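Local structure of putative diguanylate cyclase (GGDEF) with PAS/PAC domain (Rhodopseudomonas palustris, 3LIF) at residues S23-A28 / R225-Y230. The protein probably makes the second messenger cyclic di-GMP from two GTP molecules, and is represented by its extracellular sensor domain. Residues are numbered along the deposited sequence; the frame is centred on the assembly and turned at random.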
# COMPACT_ATOMS: atom_id res chain seq x y z
N SER A 23 -5.72 -14.18 5.10
CA SER A 23 -5.89 -13.13 6.09
C SER A 23 -5.13 -11.84 5.75
O SER A 23 -5.66 -10.76 5.89
CB SER A 23 -5.39 -13.61 7.43
OG SER A 23 -6.28 -14.54 7.92
N LEU A 24 -3.87 -11.98 5.35
CA LEU A 24 -3.06 -10.83 4.97
C LEU A 24 -3.74 -10.06 3.80
O LEU A 24 -3.78 -8.86 3.82
CB LEU A 24 -1.63 -11.27 4.65
CG LEU A 24 -0.84 -11.92 5.81
CD1 LEU A 24 0.52 -12.49 5.39
CD2 LEU A 24 -0.60 -10.99 6.95
N ALA A 25 -4.30 -10.76 2.82
CA ALA A 25 -4.91 -10.10 1.67
C ALA A 25 -6.12 -9.26 2.12
O ALA A 25 -6.33 -8.13 1.68
CB ALA A 25 -5.32 -11.11 0.66
N GLU A 26 -6.90 -9.82 3.02
CA GLU A 26 -8.05 -9.09 3.54
C GLU A 26 -7.68 -7.92 4.37
O GLU A 26 -8.30 -6.86 4.32
CB GLU A 26 -8.95 -9.98 4.36
CG GLU A 26 -9.68 -10.91 3.48
CD GLU A 26 -10.86 -11.46 4.21
OE1 GLU A 26 -12.00 -11.23 3.73
OE2 GLU A 26 -10.64 -12.08 5.30
N HIS A 27 -6.70 -8.11 5.20
CA HIS A 27 -6.24 -6.97 5.94
C HIS A 27 -5.90 -5.81 4.96
O HIS A 27 -6.16 -4.63 5.28
CB HIS A 27 -5.02 -7.38 6.68
CG HIS A 27 -4.42 -6.28 7.44
ND1 HIS A 27 -3.37 -5.53 6.96
CD2 HIS A 27 -4.67 -5.83 8.69
CE1 HIS A 27 -3.00 -4.66 7.88
NE2 HIS A 27 -3.76 -4.82 8.94
N ALA A 28 -5.31 -6.13 3.79
CA ALA A 28 -4.90 -5.09 2.88
C ALA A 28 -6.19 -4.52 2.38
O ALA A 28 -6.44 -3.31 2.49
CB ALA A 28 -4.06 -5.61 1.74
N ARG A 225 -1.01 -14.27 -2.66
CA ARG A 225 -2.39 -14.04 -3.06
C ARG A 225 -2.67 -12.58 -3.51
O ARG A 225 -2.36 -11.61 -2.80
CB ARG A 225 -3.31 -14.42 -1.88
CG ARG A 225 -4.78 -14.33 -2.24
CD ARG A 225 -5.65 -14.60 -1.07
NE ARG A 225 -5.24 -15.83 -0.40
CZ ARG A 225 -5.79 -17.04 -0.61
NH1 ARG A 225 -6.78 -17.19 -1.48
NH2 ARG A 225 -5.35 -18.09 0.05
N ARG A 226 -3.27 -12.43 -4.69
CA ARG A 226 -3.76 -11.10 -5.12
C ARG A 226 -4.66 -10.56 -4.05
O ARG A 226 -5.47 -11.30 -3.49
CB ARG A 226 -4.56 -11.16 -6.40
CG ARG A 226 -3.66 -11.31 -7.57
CD ARG A 226 -4.33 -10.86 -8.85
NE ARG A 226 -3.53 -11.23 -10.01
CZ ARG A 226 -2.54 -10.49 -10.53
NH1 ARG A 226 -1.90 -10.94 -11.57
NH2 ARG A 226 -2.18 -9.32 -10.03
N VAL A 227 -4.51 -9.27 -3.76
CA VAL A 227 -5.33 -8.60 -2.81
C VAL A 227 -6.67 -8.17 -3.46
O VAL A 227 -6.77 -7.40 -4.40
CB VAL A 227 -4.60 -7.37 -2.29
CG1 VAL A 227 -5.59 -6.38 -1.58
CG2 VAL A 227 -3.44 -7.79 -1.46
N SER A 228 -7.74 -8.68 -2.92
CA SER A 228 -9.00 -8.31 -3.50
C SER A 228 -9.25 -6.76 -3.60
O SER A 228 -9.05 -6.01 -2.63
CB SER A 228 -10.11 -9.03 -2.76
OG SER A 228 -11.28 -8.32 -3.01
N ARG A 229 -9.66 -6.30 -4.79
CA ARG A 229 -10.20 -4.96 -4.95
C ARG A 229 -9.15 -3.82 -5.09
O ARG A 229 -9.54 -2.64 -5.19
CB ARG A 229 -11.16 -4.70 -3.78
CG ARG A 229 -12.48 -4.09 -4.17
CD ARG A 229 -13.69 -4.66 -3.45
NE ARG A 229 -13.88 -4.10 -2.12
CZ ARG A 229 -13.97 -4.85 -1.03
NH1 ARG A 229 -13.87 -6.17 -1.12
NH2 ARG A 229 -14.14 -4.28 0.15
N TYR A 230 -7.85 -4.15 -5.06
CA TYR A 230 -6.73 -3.20 -5.30
C TYR A 230 -5.60 -3.95 -5.99
O TYR A 230 -5.40 -5.11 -5.71
CB TYR A 230 -6.20 -2.59 -3.99
CG TYR A 230 -7.28 -1.90 -3.25
CD1 TYR A 230 -7.60 -0.58 -3.56
CD2 TYR A 230 -8.05 -2.58 -2.30
CE1 TYR A 230 -8.63 0.07 -2.94
CE2 TYR A 230 -9.13 -1.91 -1.65
CZ TYR A 230 -9.41 -0.59 -2.00
OH TYR A 230 -10.43 0.13 -1.38
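R225, whose CD rests on A25, is held by its guanidinium group to the helix that carries A25: NE hydrogen-bonds to S21 OG and NH2 to R18 O. The chain carries two PDC-type domains in tandem, as in double Cache sensors. Its long N-terminal helix, 5-47, here packs against strand 219-226 of the second five-stranded antiparallel sheet and the turn that follows. The R225 chain is extended as far as CD, which lies 3.9 Å from A25 CB. A bend at chi3 (-50°) then turns NE, which bonds to S21. The A25 methyl also approaches the backbone, with R226 O at 4.2 Å from A25 CB. CA of A25 is 4.7 Å from CA of V227. V227 fits beside A25 and A28 on one face of the helix. Both of its methyls meet A28, CG2 lying 3.9 Å from A28 CB. V227 also starts a type II turn that ends at Y230, with R229 in its third position at the positive phi this turn needs. The S228 carbonyl in this turn takes a hydrogen bond from T29 OG1, a further polar tie to the helix. CG1 of V227, anti to the backbone N (chi1 164°), sits 3.7 Å from A28 CB and 3.8 Å from A25 O.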